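Local atomic coordinates of D-ribitol-5-phosphate phosphatase (Bacteroides thetaiotaomicron, PDB entry 4JB3), a protein that removes phosphate from D-ribitol 5-phosphate and D-ribitol 1-phosphate, and also hydrolyses 5-amino-6-(5-phospho-D-ribitylamino)uracil, a riboflavin precursor. Residues Gly32-Asp37 with Phe210-Gly215. Sequence-based numbering, arbitrary orientation.
Sequences GGVIVD and FQPENG. With NA (sodium ion), chain B.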
ATOM      1  N   GLY A  32       1.689  -0.894   1.662  1.00  8.20           N
ATOM      2  CA  GLY A  32       2.846  -0.752   2.530  1.00  9.40           C
ATOM      3  C   GLY A  32       2.519   0.034   3.789  1.00 10.34           C
ATOM      4  O   GLY A  32       1.877   1.090   3.723  1.00 11.71           O
ATOM      5  N   GLY A  33       2.954  -0.479   4.936  1.00  8.06           N
ATOM      6  CA  GLY A  33       2.707   0.171   6.209  1.00  7.11           C
ATOM      7  C   GLY A  33       1.442  -0.309   6.897  1.00  7.29           C
ATOM      8  O   GLY A  33       1.240  -0.023   8.079  1.00  9.60           O
ATOM      9  N   VAL A  34       0.593  -1.019   6.160  1.00  7.12           N
ATOM     10  CA  VAL A  34      -0.685  -1.495   6.685  1.00  5.49           C
ATOM     11  C   VAL A  34      -0.827  -3.000   6.493  1.00  5.55           C
ATOM     12  O   VAL A  34      -0.818  -3.764   7.466  1.00  7.96           O
ATOM     13  CB  VAL A  34      -1.867  -0.717   6.054  1.00  6.81           C
ATOM     14  CG1 VAL A  34      -3.207  -1.292   6.497  1.00  6.82           C
ATOM     15  CG2 VAL A  34      -1.772   0.761   6.436  1.00  8.27           C
ATOM     16  N   ILE A  35      -0.911  -3.436   5.243  1.00  5.97           N
ATOM     17  CA  ILE A  35      -1.014  -4.871   4.968  1.00  7.59           C
ATOM     18  C   ILE A  35       0.353  -5.549   5.104  1.00  6.79           C
ATOM     19  O   ILE A  35       0.458  -6.649   5.656  1.00 10.27           O
ATOM     20  CB  ILE A  35      -1.629  -5.119   3.585  1.00  7.29           C
ATOM     21  CG1 ILE A  35      -3.090  -4.664   3.594  1.00  8.38           C
ATOM     22  CG2 ILE A  35      -1.539  -6.585   3.205  1.00 10.05           C
ATOM     23  CD1 ILE A  35      -3.786  -4.750   2.249  1.00  9.22           C
ATOM     24  N   VAL A  36       1.397  -4.889   4.601  0.52  6.69           N
ATOM     25  CA  VAL A  36       2.766  -5.392   4.686  0.52  8.71           C
ATOM     26  C   VAL A  36       3.649  -4.334   5.361  0.52 11.12           C
ATOM     27  O   VAL A  36       3.509  -3.142   5.078  0.52 12.26           O
ATOM     28  CB  VAL A  36       3.334  -5.728   3.278  0.52 10.64           C
ATOM     29  CG1 VAL A  36       4.718  -6.326   3.388  0.52 14.76           C
ATOM     30  CG2 VAL A  36       2.399  -6.693   2.533  0.52 10.14           C
ATOM     31  N   ASP A  37       4.543  -4.758   6.254  1.00 10.02           N
ATOM     32  CA  ASP A  37       5.463  -3.835   6.925  1.00 11.77           C
ATOM     33  C   ASP A  37       6.419  -3.178   5.939  1.00 11.54           C
ATOM     34  O   ASP A  37       6.946  -3.843   5.041  1.00 13.46           O
ATOM     35  CB  ASP A  37       6.381  -4.563   7.911  1.00 16.33           C
ATOM     36  CG  ASP A  37       5.648  -5.306   8.988  1.00 22.23           C
ATOM     37  OD1 ASP A  37       4.428  -5.126   9.134  1.00 19.60           O
ATOM     38  OD2 ASP A  37       6.328  -6.070   9.711  1.00 30.20           O
ATOM     39  N   PHE A 210      -8.464   5.469  10.250  1.00  7.32           N
ATOM     40  CA  PHE A 210      -7.729   4.698  11.242  1.00  8.06           C
ATOM     41  C   PHE A 210      -6.282   4.695  10.788  1.00  5.94           C
ATOM     42  O   PHE A 210      -5.984   4.282   9.663  1.00  6.25           O
ATOM     43  CB  PHE A 210      -8.293   3.278  11.332  1.00  7.93           C
ATOM     44  CG  PHE A 210      -7.446   2.324  12.149  1.00  7.47           C
ATOM     45  CD1 PHE A 210      -6.807   2.745  13.306  1.00  9.66           C
ATOM     46  CD2 PHE A 210      -7.325   0.997  11.763  1.00  8.13           C
ATOM     47  CE1 PHE A 210      -6.037   1.863  14.058  1.00 10.92           C
ATOM     48  CE2 PHE A 210      -6.573   0.105  12.521  1.00  9.16           C
ATOM     49  CZ  PHE A 210      -5.919   0.544  13.656  1.00  8.63           C
ATOM     50  N   GLN A 211      -5.395   5.171  11.660  1.00  7.30           N
ATOM     51  CA  GLN A 211      -3.965   5.264  11.359  1.00  7.31           C
ATOM     52  C   GLN A 211      -3.162   4.278  12.222  1.00  6.05           C
ATOM     53  O   GLN A 211      -2.675   4.628  13.309  1.00  7.56           O
ATOM     54  CB  GLN A 211      -3.445   6.706  11.517  1.00  9.63           C
ATOM     55  CG  GLN A 211      -1.973   6.875  11.106  1.00  7.26           C
ATOM     56  CD  GLN A 211      -1.497   8.323  11.083  1.00 15.77           C
ATOM     57  OE1 GLN A 211      -2.273   9.252  11.291  1.00 10.83           O
ATOM     58  NE2 GLN A 211      -0.210   8.516  10.790  1.00 19.41           N
ATOM     59  N   PRO A 212      -3.036   3.035  11.754  1.00  5.67           N
ATOM     60  CA  PRO A 212      -2.219   2.074  12.501  1.00  7.87           C
ATOM     61  C   PRO A 212      -0.735   2.400  12.406  1.00  6.36           C
ATOM     62  O   PRO A 212      -0.297   3.136  11.510  1.00  7.95           O
ATOM     63  CB  PRO A 212      -2.517   0.747  11.796  1.00  9.70           C
ATOM     64  CG  PRO A 212      -2.826   1.145  10.373  1.00 10.98           C
ATOM     65  CD  PRO A 212      -3.574   2.461  10.502  1.00  8.01           C
ATOM     66  N   GLU A 213       0.028   1.831  13.332  1.00  6.68           N
ATOM     67  CA  GLU A 213       1.485   1.908  13.291  1.00  6.82           C
ATOM     68  C   GLU A 213       1.998   0.872  12.313  1.00  8.42           C
ATOM     69  O   GLU A 213       1.590  -0.292  12.350  1.00  9.00           O
ATOM     70  CB  GLU A 213       2.060   1.625  14.673  1.00  9.15           C
ATOM     71  CG  GLU A 213       3.576   1.736  14.735  1.00 10.57           C
ATOM     72  CD  GLU A 213       4.108   1.536  16.137  1.00 19.03           C
ATOM     73  OE1 GLU A 213       3.368   0.996  16.984  1.00 19.72           O
ATOM     74  OE2 GLU A 213       5.269   1.920  16.391  1.00 24.13           O
ATOM     75  N   ASN A 214       2.915   1.290  11.451  1.00  7.42           N
ATOM     76  CA  ASN A 214       3.633   0.364  10.580  1.00  9.01           C
ATOM     77  C   ASN A 214       4.264  -0.755  11.401  1.00 10.09           C
ATOM     78  O   ASN A 214       5.031  -0.491  12.335  1.00 11.36           O
ATOM     79  CB  ASN A 214       4.719   1.149   9.841  1.00  9.27           C
ATOM     80  CG  ASN A 214       5.649   0.266   9.037  1.00 14.61           C
ATOM     81  OD1 ASN A 214       5.211  -0.632   8.313  1.00  9.95           O
ATOM     82  ND2 ASN A 214       6.953   0.507   9.166  1.00 14.97           N
ATOM     83  N   GLY A 215       3.910  -1.996  11.078  1.00 11.33           N
ATOM     84  CA  GLY A 215       4.501  -3.152  11.726  1.00 14.83           C
ATOM     85  C   GLY A 215       3.694  -3.682  12.889  1.00 17.00           C
ATOM     86  O   GLY A 215       3.965  -4.773  13.400  1.00 20.05           O
TER
HETATM   87 NA    NA B 301       1.695   3.317   3.800  1.00 12.21          NA
HETATM   88  O   HOH W   1       0.270  -1.580  10.175  1.00 12.26           O
HETATM   89  O   HOH W   2       2.537  -3.239   8.591  1.00 16.54           O
HETATM   90  O   HOH W   3       5.793  -6.506  12.237  1.00 33.44           O
HETATM   91  O   HOH W   4       3.878   3.862   4.528  1.00 22.52           O
HETATM   92  O   HOH W   5       1.302   5.683   3.780  1.00 15.46           O
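The carboxamide of N214 meets the turn 32-37 through its oxygen: OD1 lies 3.4 Å from G33 CA and 3.5 Å from D37 CA, while ND2 hydrogen-bonds I38 O. The D37 carboxylate is the second flat group; its OD1 approaches G215 CA at 3.3 Å. Within 210-215 itself, one face of the F210 ring carries P212 CD above its centre. The contact joins two loops at the C-terminal ends of strands in the parallel sheet of a HAD-type Rossmannoid fold: the turn that follows strand 26-29 with its probable nucleophile D30, and the link from edge strand 208-210 to helix 219-226. CG of N214 is anti to the backbone N (chi1 173°), which turns the amide so that its oxygen points between G33 and D37. The turn closes on itself through G33 N to V36 O. No direct hydrogen bond crosses between the segments; besides a CA-H...O contact from N214 CA to G33 O, three waters bridge them. One donates to both G33 O and E213 O; a second donates to D37 OD1 and accepts from G215 N; the third donates to D37 OD2 and G215 O, so each carboxylate oxygen is tied to G215 by its own water. The apolar part is small, V34 CG2 against P212 CG at 4.1 Å, with V192 and W218 also touching P212. Next to G33, the carbonyl of G32 faces the metal site, where D30 and D194 complete the protein ligands: G32 O binds the sodium ion at 2.2 Å.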